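Local structure of putative exported protein (Bordetella pertussis, 2DVZ) at residues G30-I36 with N196-S200; A82-T86 with S149-V154; V109-T115 with V241-A247; V154-G159 with I193-L197. The protein probably serves as the periplasmic solute receptor of a tripartite tricarboxylate-type transporter, and holds a molecule of glutamic acid in the cleft between its two lobes. One frame throughout, in Å; residues are numbered along the deposited sequence.

Contact 1 (G30-I36 with N196-S200); sequences GGSTDII and NLPSS. With GLU (glutamic acid), chain G.
Ser32 and Ser199 meet where the first turns of two helices, 32-48 and 197-205, come together beside the bound glutamic acid. Of the hydrogen bonds, one crosses directly: the backbone N of Ser199 donates to Ser32 OG at 3.2 Å, with a bend at the hydrogen (140°). With chi1 at -56°, Ser32 OG lies beside its own backbone N and anti to the carbonyl carbon, and it also comes within 3.1 Å of Ser199 OG. A water completes the link, accepting from Ser32 N and donating to Ser199 OG, each at 3.0 Å. Ser199 OG has a further partner in Asp195, whose carboxylate also receives a bond from Ser200 OG.

The apolar contacts lie farther along helix 32-48. Ile35 reaches over with its CD1 alone, 3.7 Å from Ser199 CA, and Ile36 CD1 passes obliquely to Pro198 CG at 4.2 Å. The ring of Pro198 also packs against the CB and OG of Ser32, its CD closest to the hydroxyl.

Toward the ligand, Thr33 donates twice to one oxygen of the side-chain carboxylate, GLU OE1: from OG1 at 2.6 Å and from the backbone N at 3.2 Å. Gly31 is the N-cap of this helix, and its CA lies 3.6 Å from GLU OE2. Asn196, a glutamate-binding residue, has its amide close to GLU CB. An anionic carboxylate set at a helix N-terminus, with a backbone N-H and a hydroxyl turned to it, is probably stabilised in part by the helix dipole, without a basic side chain among the residues that grip it here.

Contact 2 (A82-T86 with S149-V154); sequences ATVST and SGTCGV. With GLU (glutamic acid), chain G.
Ser85, with the largest share of the buried surface, meets Val154 across a short gap between two helix starts. The backbone N of Val154, first residue of helix 154-166, donates to Ser85 OG at 2.7 Å along a nearly straight path (163°). The same hydroxyl donates a hydrogen bond to the ligand, from Ser85 OG to GLU OXT at 2.8 Å, while Ser85 N reaches that carboxylate oxygen at 3.2 Å. With chi1 at -71° the hydroxyl sits beside Ser85 N, which brings both donors to bear on one oxygen. Gly153, the N-cap of helix 154-166, runs its CA past at 3.1 Å from Ser85 OG.

Val154 spreads its two methyls over different neighbours. CG1 is held between its own backbone N and carbonyl carbon, chi1 70°, and comes to 3.6 Å from Ser85 OG while also bordering GLU OXT. CG2 turns the other way and crosses Val84 CG1 at 4.0 Å, making an apolar patch on the side of Val84, whose other neighbours include Val241 and Trp242.

The loop 149-153 comes back over a type I turn from Gly150 to Gly153, and Cys152 within it is tied by a disulfide to Cys93 at the end of helix 84-93. At its start, Ser149 OG accepts from the ligand amino group, GLU N, at 2.6 Å. The two serines thus divide the amino-acid head group: Ser85 is a donor to the carboxylate and Ser149 an acceptor for the ammonium, a pairing consistent with recognition of an alpha-amino acid.

Contact 3 (V109-T115 with V241-A247); sequences VTNFANT and VWYGLLA. With GLU (glutamic acid), chain G.
Tyr243 lies across from Ala113, with Thr115, the partner of Val241, diagonally next on the same face, and its side chain can be followed from the backbone to the ligand. From CB, which leaves the strand on that face, chi1 at -62° swings the ring beside the backbone N, along the sheet toward Thr115. On that side CD2 comes to 3.3 Å from Thr115 OG1 and CE2 to 3.7 Å from Thr115 CB, so the threonine, crossing at about a right angle, meets the ring at its edge; Thr115 OG1 is itself bonded to Ser281. The other side of the ring runs toward the glutamic acid, with CE1 and CZ each 3.2 Å from GLU O, and the phenol ends in a weak hydrogen bond from Tyr243 OH to the same oxygen at 2.6 Å, close to the side chain of Asn196. Helix 32-48, through Ser32, Thr33 and Ile36, packs against this side chain too.

The backbone beneath is an antiparallel pairing of strands 106-121 and 241-248, interrupted by two classic beta bulges: Val109 and Thr110 both face Leu245, and Phe112 and Ala113 both face Tyr243. At the second, Tyr243 O takes the N-H of Ala113 and a weaker bond from Phe112 N. Gly244 CA lies close to Thr110 O and near the Phe112 ring, whose CZ rests 3.8 Å from Leu245 CB. On the face opposite Tyr243, Trp242 is met at its ring edge by Asn114 OD1, the planes 69° apart, and a water donates to both Asn114 OD1 and Val241 O, at 2.8 and 2.7 Å.

Contact 4 (V154-G159 with I193-L197); sequences VLHLMG and IFDNL. With GLU (glutamic acid), chain G.
Phe194 and Gly159 make the central contact, a CH-pi interaction in which a glycine stands almost exactly over an aromatic ring. Gly159 CA is 3.6 Å from the centroid of the Phe194 ring and only 4° off its normal, so the backbone CA itself lies over the face. The first torsion of Phe194, with CG anti to the carbonyl carbon, carries the ring toward helix 154-166, and chi2 near -95° turns its face to Gly159.

A second interaction with the ring is Met-aromatic. Met158, a selenomethionine, extends its chain past CG and brings SE to the ring edge, in plane, at 3.8 Å from Phe194 CD1; its CG and CE lie near the same ring atom. One ring is thereby met over a face by one residue and at its rim by the preceding one.

The remaining packing is carried by Leu155, which buries most on the helix side. Its CB lies 3.5 Å from Phe194 O, while CD2 passes 3.5 Å from the carbonyl carbon C of Asp195. CD1 goes to Asp195 OD1 and to the ligand, ending 3.4 Å from GLU N. Asp195 OD1 accepts a weak bond from Asn196 N and one from Ser178 OG, and OD2 faces Ser199 at the start of helix 197-205.

Beyond the pair, Phe194 makes edge-to-face contacts with Tyr146 and Phe162. Helix 154-166 packs on strand 192-196 with an angle of 132° between the N-to-C directions of the short segments, on a sheet where that strand runs between strands 145-148 and 106-121.

Overall arrangement
The four contacts surround one glutamic acid and all touch it, with centres 9 to 18 Å apart; contacts 2 and 4 are nearest and contacts 3 and 4 farthest. Contacts 2 and 4 share Val154 and come in series along the chain, whereas contacts 1 and 4 share Asn196 and Leu197, where strand 192-196 runs into helix 197-205. Contact 3 alternates with contacts 1 and 2, and both segments of contact 4 fall between its own. Strand 106-121 pairs with both 241-248 and 192-196, so one mixed sheet reaches contacts 3 and 4. The chain passes between parts of the fold several times, as expected for a periplasmic binding protein, so residues distant in sequence enclose the ligand.

Contact 1 (G30-I36 with N196-S200)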
loop_
_atom_site.group_PDB
_atom_site.type_symbol
_atom_site.label_atom_id
_atom_site.label_comp_id
_atom_site.label_asym_id
_atom_site.label_seq_id
_atom_site.Cartn_x
_atom_site.Cartn_y
_atom_site.Cartn_z
ATOM N N GLY A 30 -5.523 -4.389 -9.634
ATOM C CA GLY A 30 -4.209 -4.390 -10.223
ATOM C C GLY A 30 -3.252 -3.469 -9.517
ATOM O O GLY A 30 -2.182 -3.174 -10.048
ATOM N N GLY A 31 -3.630 -2.972 -8.339
ATOM C CA GLY A 31 -2.661 -2.308 -7.459
ATOM C C GLY A 31 -2.098 -3.366 -6.527
ATOM O O GLY A 31 -2.454 -4.542 -6.645
ATOM N N SER A 32 -1.231 -2.970 -5.599
ATOM C CA SER A 32 -0.635 -3.921 -4.683
ATOM C C SER A 32 -1.663 -4.505 -3.690
ATOM O O SER A 32 -1.574 -5.687 -3.343
ATOM C CB SER A 32 0.543 -3.267 -3.918
ATOM O OG SER A 32 1.509 -2.740 -4.824
ATOM N N THR A 33 -2.595 -3.681 -3.196
ATOM C CA THR A 33 -3.658 -4.161 -2.329
ATOM C C THR A 33 -4.413 -5.304 -2.978
ATOM O O THR A 33 -4.503 -6.375 -2.409
ATOM C CB THR A 33 -4.679 -3.036 -1.976
ATOM O OG1 THR A 33 -3.978 -1.796 -1.787
ATOM C CG2 THR A 33 -5.464 -3.406 -0.741
ATOM N N ASP A 34 -4.930 -5.069 -4.176
ATOM C CA ASP A 34 -5.542 -6.117 -4.999
ATOM C C ASP A 34 -4.628 -7.346 -5.246
ATOM O O ASP A 34 -5.063 -8.495 -5.106
ATOM C CB ASP A 34 -5.956 -5.515 -6.333
ATOM C CG ASP A 34 -6.885 -6.429 -7.138
ATOM O OD1 ASP A 34 -7.958 -6.829 -6.602
ATOM O OD2 ASP A 34 -6.560 -6.695 -8.324
ATOM N N ILE A 35 -3.365 -7.103 -5.601
ATOM C CA ILE A 35 -2.442 -8.209 -5.813
ATOM C C ILE A 35 -2.248 -9.131 -4.611
ATOM O O ILE A 35 -2.369 -10.365 -4.742
ATOM C CB ILE A 35 -1.039 -7.748 -6.332
ATOM C CG1 ILE A 35 -1.185 -7.196 -7.757
ATOM C CG2 ILE A 35 -0.039 -8.971 -6.310
ATOM C CD1 ILE A 35 -0.070 -6.281 -8.198
ATOM N N ILE A 36 -1.918 -8.535 -3.473
ATOM C CA ILE A 36 -1.682 -9.267 -2.252
ATOM C C ILE A 36 -2.990 -9.890 -1.666
ATOM O O ILE A 36 -2.985 -11.061 -1.224
ATOM C CB ILE A 36 -1.014 -8.346 -1.191
ATOM C CG1 ILE A 36 0.442 -8.033 -1.580
ATOM C CG2 ILE A 36 -1.014 -9.035 0.172
ATOM C CD1 ILE A 36 1.016 -6.701 -1.085
ATOM N N ASN A 196 3.669 1.359 -4.453
ATOM C CA ASN A 196 4.010 0.231 -3.632
ATOM C C ASN A 196 4.563 -0.730 -4.643
ATOM O O ASN A 196 4.033 -0.867 -5.741
ATOM C CB ASN A 196 2.767 -0.368 -2.922
ATOM C CG ASN A 196 1.731 0.716 -2.459
ATOM O OD1 ASN A 196 0.621 0.777 -2.994
ATOM N ND2 ASN A 196 2.095 1.545 -1.494
ATOM N N LEU A 197 5.642 -1.403 -4.275
ATOM C CA LEU A 197 6.440 -2.168 -5.235
ATOM C C LEU A 197 5.698 -3.267 -6.035
ATOM O O LEU A 197 5.861 -3.325 -7.248
ATOM C CB LEU A 197 7.776 -2.625 -4.582
ATOM C CG LEU A 197 8.874 -3.312 -5.433
ATOM C CD1 LEU A 197 9.157 -2.612 -6.831
ATOM C CD2 LEU A 197 10.133 -3.473 -4.593
ATOM N N PRO A 198 4.881 -4.129 -5.384
ATOM C CA PRO A 198 4.233 -5.214 -6.146
ATOM C C PRO A 198 3.538 -4.889 -7.489
ATOM O O PRO A 198 3.619 -5.720 -8.399
ATOM C CB PRO A 198 3.259 -5.830 -5.131
ATOM C CG PRO A 198 3.930 -5.556 -3.830
ATOM C CD PRO A 198 4.543 -4.219 -3.948
ATOM N N SER A 199 2.838 -3.754 -7.607
ATOM C CA SER A 199 2.131 -3.408 -8.862
ATOM C C SER A 199 3.065 -2.885 -9.956
ATOM O O SER A 199 2.779 -3.030 -11.155
ATOM C CB SER A 199 0.978 -2.399 -8.642
ATOM O OG SER A 199 1.300 -1.463 -7.634
ATOM N N SER A 200 4.166 -2.258 -9.549
ATOM C CA SER A 200 5.139 -1.779 -10.493
ATOM C C SER A 200 6.135 -2.877 -10.834
ATOM O O SER A 200 6.753 -2.826 -11.877
ATOM C CB SER A 200 5.859 -0.552 -9.908
ATOM O OG SER A 200 5.011 0.604 -9.925
HETATM N N GLU G . -1.701 3.293 -2.041
HETATM C CA GLU G . -2.281 2.065 -1.462
HETATM C C GLU G . -1.621 1.689 -0.146
HETATM O O GLU G . -0.977 0.651 0.037
HETATM C CB GLU G . -2.288 0.934 -2.485
HETATM C CG GLU G . -2.768 1.406 -3.870
HETATM C CD GLU G . -3.456 0.344 -4.676
HETATM O OE1 GLU G . -3.586 -0.777 -4.140
HETATM O OE2 GLU G . -3.901 0.628 -5.845
HETATM O OXT GLU G . -1.784 2.446 0.825
HETATM O O HOH W 1 -0.056 -0.282 -5.173
#

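Contact 2 (A82-T86 with S149-V154)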
loop_
_atom_site.group_PDB
_atom_site.type_symbol
_atom_site.label_atom_id
_atom_site.label_comp_id
_atom_site.label_asym_id
_atom_site.label_seq_id
_atom_site.Cartn_x
_atom_site.Cartn_y
_atom_site.Cartn_z
ATOM N N ALA A 82 -6.527 -3.786 5.204
ATOM C CA ALA A 82 -5.910 -2.596 5.798
ATOM C C ALA A 82 -4.749 -2.194 4.927
ATOM O O ALA A 82 -4.010 -3.058 4.423
ATOM C CB ALA A 82 -5.426 -2.853 7.226
ATOM N N THR A 83 -4.598 -0.880 4.750
ATOM C CA THR A 83 -3.523 -0.304 3.963
ATOM C C THR A 83 -3.111 0.915 4.736
ATOM O O THR A 83 -3.881 1.399 5.575
ATOM C CB THR A 83 -4.001 0.162 2.578
ATOM O OG1 THR A 83 -4.928 1.233 2.747
ATOM C CG2 THR A 83 -4.649 -0.975 1.776
ATOM N N VAL A 84 -1.908 1.427 4.468
ATOM C CA VAL A 84 -1.459 2.632 5.146
ATOM C C VAL A 84 -2.298 3.855 4.726
ATOM O O VAL A 84 -2.457 4.793 5.502
ATOM C CB VAL A 84 0.103 2.861 5.031
ATOM C CG1 VAL A 84 0.500 4.142 5.742
ATOM C CG2 VAL A 84 0.874 1.699 5.659
ATOM N N SER A 85 -2.822 3.853 3.503
ATOM C CA SER A 85 -3.704 4.917 3.053
ATOM C C SER A 85 -4.935 4.970 3.962
ATOM O O SER A 85 -5.301 6.022 4.475
ATOM C CB SER A 85 -4.129 4.708 1.592
ATOM O OG SER A 85 -3.032 4.938 0.712
ATOM N N THR A 86 -5.540 3.813 4.183
ATOM C CA THR A 86 -6.833 3.755 4.891
ATOM C C THR A 86 -6.699 3.822 6.418
ATOM O O THR A 86 -7.585 4.328 7.096
ATOM C CB THR A 86 -7.696 2.550 4.424
ATOM O OG1 THR A 86 -6.942 1.337 4.552
ATOM C CG2 THR A 86 -8.134 2.728 2.956
ATOM N N SER A 149 -1.928 6.715 -6.074
ATOM C CA SER A 149 -3.132 5.886 -5.938
ATOM C C SER A 149 -4.299 6.663 -5.339
ATOM O O SER A 149 -5.316 6.063 -5.053
ATOM C CB SER A 149 -2.840 4.703 -5.015
ATOM O OG SER A 149 -2.529 5.184 -3.695
ATOM N N GLY A 150 -4.126 7.962 -5.081
ATOM C CA GLY A 150 -5.206 8.822 -4.605
ATOM C C GLY A 150 -4.770 9.968 -3.715
ATOM O O GLY A 150 -3.760 9.879 -2.986
ATOM N N THR A 151 -5.577 11.032 -3.725
ATOM C CA THR A 151 -5.252 12.266 -3.024
ATOM C C THR A 151 -4.959 12.150 -1.531
ATOM O O THR A 151 -4.120 12.914 -1.006
ATOM C CB THR A 151 -6.329 13.340 -3.249
ATOM O OG1 THR A 151 -6.340 13.661 -4.647
ATOM C CG2 THR A 151 -6.045 14.611 -2.402
ATOM N N CYS A 152 -5.637 11.250 -0.836
ATOM C CA CYS A 152 -5.427 11.152 0.604
ATOM C C CYS A 152 -4.701 9.856 0.991
ATOM O O CYS A 152 -4.727 9.424 2.155
ATOM C CB CYS A 152 -6.771 11.321 1.343
ATOM S SG CYS A 152 -7.357 13.066 1.330
ATOM N N GLY A 153 -4.036 9.263 0.000
ATOM C CA GLY A 153 -3.372 8.000 0.150
ATOM C C GLY A 153 -1.899 8.149 0.442
ATOM O O GLY A 153 -1.330 9.244 0.293
ATOM N N VAL A 154 -1.279 7.023 0.840
ATOM C CA VAL A 154 0.140 6.998 1.158
ATOM C C VAL A 154 1.093 7.374 0.018
ATOM O O VAL A 154 2.187 7.853 0.269
ATOM C CB VAL A 154 0.570 5.642 1.843
ATOM C CG1 VAL A 154 0.527 4.525 0.892
ATOM C CG2 VAL A 154 1.956 5.779 2.445
HETATM N N GLU G . -1.701 3.293 -2.041
HETATM C CA GLU G . -2.281 2.065 -1.462
HETATM C C GLU G . -1.621 1.689 -0.146
HETATM O O GLU G . -0.977 0.651 0.037
HETATM C CB GLU G . -2.288 0.934 -2.485
HETATM C CG GLU G . -2.768 1.406 -3.870
HETATM C CD GLU G . -3.456 0.344 -4.676
HETATM O OE1 GLU G . -3.586 -0.777 -4.140
HETATM O OE2 GLU G . -3.901 0.628 -5.845
HETATM O OXT GLU G . -1.784 2.446 0.825
#

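Contact 3 (V109-T115 with V241-A247)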
loop_
_atom_site.group_PDB
_atom_site.type_symbol
_atom_site.label_atom_id
_atom_site.label_comp_id
_atom_site.label_asym_id
_atom_site.label_seq_id
_atom_site.Cartn_x
_atom_site.Cartn_y
_atom_site.Cartn_z
ATOM N N VAL A 109 -7.059 -8.286 12.353
ATOM C CA VAL A 109 -6.890 -9.714 12.357
ATOM C C VAL A 109 -5.385 -10.049 12.311
ATOM O O VAL A 109 -4.869 -10.745 13.197
ATOM C CB VAL A 109 -7.664 -10.354 11.186
ATOM C CG1 VAL A 109 -7.372 -11.838 11.115
ATOM C CG2 VAL A 109 -9.197 -10.072 11.349
ATOM N N THR A 110 -4.707 -9.541 11.277
ATOM C CA THR A 110 -3.294 -9.822 11.018
ATOM C C THR A 110 -2.736 -8.979 9.866
ATOM O O THR A 110 -3.441 -8.635 8.894
ATOM C CB THR A 110 -3.033 -11.332 10.739
ATOM O OG1 THR A 110 -1.647 -11.635 10.956
ATOM C CG2 THR A 110 -3.452 -11.716 9.321
ATOM N N ASN A 111 -1.463 -8.635 10.013
ATOM C CA ASN A 111 -0.665 -8.096 8.938
ATOM C C ASN A 111 -0.218 -9.253 8.055
ATOM O O ASN A 111 0.512 -10.137 8.497
ATOM C CB ASN A 111 0.510 -7.322 9.542
ATOM C CG ASN A 111 1.437 -6.707 8.511
ATOM O OD1 ASN A 111 1.340 -6.954 7.305
ATOM N ND2 ASN A 111 2.344 -5.881 8.992
ATOM N N PHE A 112 -0.697 -9.257 6.807
ATOM C CA PHE A 112 -0.242 -10.203 5.788
ATOM C C PHE A 112 1.230 -10.014 5.455
ATOM O O PHE A 112 2.040 -10.960 5.492
ATOM C CB PHE A 112 -0.988 -10.006 4.480
ATOM C CG PHE A 112 -2.433 -10.458 4.496
ATOM C CD1 PHE A 112 -2.941 -11.264 5.536
ATOM C CD2 PHE A 112 -3.280 -10.107 3.429
ATOM C CE1 PHE A 112 -4.285 -11.710 5.527
ATOM C CE2 PHE A 112 -4.638 -10.576 3.396
ATOM C CZ PHE A 112 -5.135 -11.359 4.443
ATOM N N ALA A 113 1.596 -8.793 5.085
ATOM C CA ALA A 113 2.962 -8.583 4.580
ATOM C C ALA A 113 3.418 -7.169 4.770
ATOM O O ALA A 113 2.643 -6.188 4.669
ATOM C CB ALA A 113 3.066 -8.966 3.114
ATOM N N ASN A 114 4.707 -7.064 5.030
ATOM C CA ASN A 114 5.378 -5.813 4.906
ATOM C C ASN A 114 5.828 -5.608 3.462
ATOM O O ASN A 114 6.278 -6.538 2.820
ATOM C CB ASN A 114 6.513 -5.775 5.904
ATOM C CG ASN A 114 6.010 -5.692 7.317
ATOM O OD1 ASN A 114 5.444 -4.676 7.736
ATOM N ND2 ASN A 114 6.237 -6.739 8.080
ATOM N N THR A 115 5.704 -4.384 2.953
ATOM C CA THR A 115 5.833 -4.102 1.522
ATOM C C THR A 115 6.663 -2.856 1.218
ATOM O O THR A 115 6.513 -1.802 1.880
ATOM C CB THR A 115 4.454 -3.999 0.882
ATOM O OG1 THR A 115 3.741 -5.206 1.141
ATOM C CG2 THR A 115 4.531 -3.834 -0.586
ATOM N N VAL A 241 5.460 0.103 3.638
ATOM C CA VAL A 241 4.057 -0.027 4.028
ATOM C C VAL A 241 3.760 -1.505 4.397
ATOM O O VAL A 241 4.695 -2.301 4.657
ATOM C CB VAL A 241 3.111 0.539 2.917
ATOM C CG1 VAL A 241 3.395 1.999 2.688
ATOM C CG2 VAL A 241 3.176 -0.271 1.597
ATOM N N TRP A 242 2.476 -1.857 4.436
ATOM C CA TRP A 242 2.024 -3.203 4.768
ATOM C C TRP A 242 0.576 -3.369 4.332
ATOM O O TRP A 242 -0.114 -2.376 4.035
ATOM C CB TRP A 242 2.202 -3.591 6.266
ATOM C CG TRP A 242 1.868 -2.520 7.345
ATOM C CD1 TRP A 242 2.726 -2.049 8.277
ATOM C CD2 TRP A 242 0.606 -1.844 7.580
ATOM N NE1 TRP A 242 2.102 -1.134 9.083
ATOM C CE2 TRP A 242 0.793 -1.000 8.697
ATOM C CE3 TRP A 242 -0.664 -1.888 6.965
ATOM C CZ2 TRP A 242 -0.228 -0.137 9.199
ATOM C CZ3 TRP A 242 -1.703 -1.015 7.461
ATOM C CH2 TRP A 242 -1.460 -0.162 8.578
ATOM N N TYR A 243 0.162 -4.631 4.255
ATOM C CA TYR A 243 -1.196 -5.033 3.919
ATOM C C TYR A 243 -1.694 -6.060 4.930
ATOM O O TYR A 243 -0.993 -7.000 5.241
ATOM C CB TYR A 243 -1.250 -5.603 2.478
ATOM C CG TYR A 243 -0.837 -4.521 1.520
ATOM C CD1 TYR A 243 -1.793 -3.615 1.017
ATOM C CD2 TYR A 243 0.521 -4.337 1.181
ATOM C CE1 TYR A 243 -1.412 -2.565 0.178
ATOM C CE2 TYR A 243 0.910 -3.307 0.316
ATOM C CZ TYR A 243 -0.050 -2.415 -0.166
ATOM O OH TYR A 243 0.334 -1.383 -0.995
ATOM N N GLY A 244 -2.908 -5.879 5.432
ATOM C CA GLY A 244 -3.440 -6.808 6.412
ATOM C C GLY A 244 -4.945 -6.974 6.358
ATOM O O GLY A 244 -5.620 -6.412 5.492
ATOM N N LEU A 245 -5.469 -7.740 7.314
ATOM C CA LEU A 245 -6.849 -8.134 7.291
ATOM C C LEU A 245 -7.577 -7.490 8.472
ATOM O O LEU A 245 -7.082 -7.484 9.580
ATOM C CB LEU A 245 -6.968 -9.663 7.280
ATOM C CG LEU A 245 -8.360 -10.249 6.979
ATOM C CD1 LEU A 245 -8.958 -9.897 5.570
ATOM C CD2 LEU A 245 -8.293 -11.725 7.150
ATOM N N LEU A 246 -8.755 -6.943 8.192
ATOM C CA LEU A 246 -9.565 -6.215 9.172
ATOM C C LEU A 246 -10.942 -6.813 9.188
ATOM O O LEU A 246 -11.482 -7.226 8.145
ATOM C CB LEU A 246 -9.704 -4.743 8.756
ATOM C CG LEU A 246 -8.410 -3.908 8.683
ATOM C CD1 LEU A 246 -8.698 -2.510 8.087
ATOM C CD2 LEU A 246 -7.616 -3.828 10.063
ATOM N N ALA A 247 -11.510 -6.859 10.377
ATOM C CA ALA A 247 -12.942 -7.101 10.552
ATOM C C ALA A 247 -13.584 -5.870 11.242
ATOM O O ALA A 247 -12.879 -5.052 11.896
ATOM C CB ALA A 247 -13.172 -8.379 11.373
HETATM N N GLU G . -1.701 3.293 -2.041
HETATM C CA GLU G . -2.281 2.065 -1.462
HETATM C C GLU G . -1.621 1.689 -0.146
HETATM O O GLU G . -0.977 0.651 0.037
HETATM C CB GLU G . -2.288 0.934 -2.485
HETATM C CG GLU G . -2.768 1.406 -3.870
HETATM C CD GLU G . -3.456 0.344 -4.676
HETATM O OE1 GLU G . -3.586 -0.777 -4.140
HETATM O OE2 GLU G . -3.901 0.628 -5.845
HETATM O OXT GLU G . -1.784 2.446 0.825
HETATM O O HOH W 2 6.325 -2.186 6.748
#

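Contact 4 (V154-G159 with I193-L197)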
loop_
_atom_site.group_PDB
_atom_site.type_symbol
_atom_site.label_atom_id
_atom_site.label_comp_id
_atom_site.label_asym_id
_atom_site.label_seq_id
_atom_site.Cartn_x
_atom_site.Cartn_y
_atom_site.Cartn_z
ATOM N N VAL A 154 -1.279 7.023 0.840
ATOM C CA VAL A 154 0.140 6.998 1.158
ATOM C C VAL A 154 1.093 7.374 0.018
ATOM O O VAL A 154 2.187 7.853 0.269
ATOM C CB VAL A 154 0.570 5.642 1.843
ATOM C CG1 VAL A 154 0.527 4.525 0.892
ATOM C CG2 VAL A 154 1.956 5.779 2.445
ATOM N N LEU A 155 0.699 7.160 -1.229
ATOM C CA LEU A 155 1.601 7.430 -2.332
ATOM C C LEU A 155 1.605 8.916 -2.704
ATOM O O LEU A 155 2.623 9.410 -3.143
ATOM C CB LEU A 155 1.307 6.491 -3.524
ATOM C CG LEU A 155 1.396 4.999 -3.118
ATOM C CD1 LEU A 155 0.819 4.128 -4.174
ATOM C CD2 LEU A 155 2.847 4.595 -2.788
ATOM N N HIS A 156 0.480 9.621 -2.497
ATOM C CA HIS A 156 0.441 11.084 -2.570
ATOM C C HIS A 156 1.311 11.672 -1.454
ATOM O O HIS A 156 2.094 12.573 -1.672
ATOM C CB HIS A 156 -1.017 11.644 -2.500
ATOM C CG HIS A 156 -1.095 13.154 -2.623
ATOM N ND1 HIS A 156 -2.131 13.904 -2.095
ATOM C CD2 HIS A 156 -0.241 14.050 -3.182
ATOM C CE1 HIS A 156 -1.917 15.186 -2.336
ATOM N NE2 HIS A 156 -0.786 15.308 -2.998
ATOM N N LEU A 157 1.178 11.165 -0.242
ATOM C CA LEU A 157 2.052 11.610 0.841
ATOM C C LEU A 157 3.537 11.281 0.558
ATOM O O LEU A 157 4.418 12.094 0.815
ATOM C CB LEU A 157 1.580 11.025 2.190
ATOM C CG LEU A 157 2.370 11.540 3.403
ATOM C CD1 LEU A 157 2.207 13.097 3.556
ATOM C CD2 LEU A 157 1.943 10.811 4.648
HETATM N N MSE A 158 3.794 10.102 0.005
HETATM C CA MSE A 158 5.129 9.722 -0.463
HETATM C C MSE A 158 5.701 10.746 -1.418
HETATM O O MSE A 158 6.767 11.260 -1.166
HETATM C CB MSE A 158 5.093 8.331 -1.100
HETATM C CG MSE A 158 6.430 7.719 -1.210
HETATM SE SE MSE A 158 6.451 6.104 -2.260
HETATM C CE MSE A 158 8.440 5.898 -2.374
ATOM N N GLY A 159 4.961 11.087 -2.483
ATOM C CA GLY A 159 5.393 12.082 -3.449
ATOM C C GLY A 159 5.710 13.448 -2.851
ATOM O O GLY A 159 6.668 14.093 -3.249
ATOM N N ILE A 193 6.193 7.769 -11.182
ATOM C CA ILE A 193 5.167 7.142 -10.374
ATOM C C ILE A 193 5.736 6.883 -9.010
ATOM O O ILE A 193 6.881 6.454 -8.876
ATOM C CB ILE A 193 4.598 5.848 -11.008
ATOM C CG1 ILE A 193 3.316 5.390 -10.273
ATOM C CG2 ILE A 193 5.681 4.735 -11.162
ATOM C CD1 ILE A 193 2.694 4.142 -10.775
ATOM N N PHE A 194 4.947 7.192 -7.984
ATOM C CA PHE A 194 5.242 6.716 -6.638
ATOM C C PHE A 194 4.317 5.550 -6.395
ATOM O O PHE A 194 3.102 5.704 -6.483
ATOM C CB PHE A 194 5.017 7.831 -5.628
ATOM C CG PHE A 194 6.085 8.888 -5.663
ATOM C CD1 PHE A 194 7.169 8.832 -4.776
ATOM C CD2 PHE A 194 6.029 9.933 -6.588
ATOM C CE1 PHE A 194 8.168 9.803 -4.832
ATOM C CE2 PHE A 194 7.060 10.921 -6.653
ATOM C CZ PHE A 194 8.110 10.851 -5.784
ATOM N N ASP A 195 4.885 4.371 -6.147
ATOM C CA ASP A 195 4.087 3.179 -5.967
ATOM C C ASP A 195 4.550 2.301 -4.804
ATOM O O ASP A 195 5.642 2.499 -4.227
ATOM C CB ASP A 195 4.068 2.349 -7.257
ATOM C CG ASP A 195 2.865 1.426 -7.342
ATOM O OD1 ASP A 195 1.956 1.539 -6.482
ATOM O OD2 ASP A 195 2.825 0.584 -8.268
ATOM N N ASN A 196 3.669 1.359 -4.453
ATOM C CA ASN A 196 4.010 0.231 -3.632
ATOM C C ASN A 196 4.563 -0.730 -4.643
ATOM O O ASN A 196 4.033 -0.867 -5.741
ATOM C CB ASN A 196 2.767 -0.368 -2.922
ATOM C CG ASN A 196 1.731 0.716 -2.459
ATOM O OD1 ASN A 196 0.621 0.777 -2.994
ATOM N ND2 ASN A 196 2.095 1.545 -1.494
ATOM N N LEU A 197 5.642 -1.403 -4.275
ATOM C CA LEU A 197 6.440 -2.168 -5.235
ATOM C C LEU A 197 5.698 -3.267 -6.035
ATOM O O LEU A 197 5.861 -3.325 -7.248
ATOM C CB LEU A 197 7.776 -2.625 -4.582
ATOM C CG LEU A 197 8.874 -3.312 -5.433
ATOM C CD1 LEU A 197 9.157 -2.612 -6.831
ATOM C CD2 LEU A 197 10.133 -3.473 -4.593
HETATM N N GLU G . -1.701 3.293 -2.041
HETATM C CA GLU G . -2.281 2.065 -1.462
HETATM C C GLU G . -1.621 1.689 -0.146
HETATM O O GLU G . -0.977 0.651 0.037
HETATM C CB GLU G . -2.288 0.934 -2.485
HETATM C CG GLU G . -2.768 1.406 -3.870
HETATM C CD GLU G . -3.456 0.344 -4.676
HETATM O OE1 GLU G . -3.586 -0.777 -4.140
HETATM O OE2 GLU G . -3.901 0.628 -5.845
HETATM O OXT GLU G . -1.784 2.446 0.825
#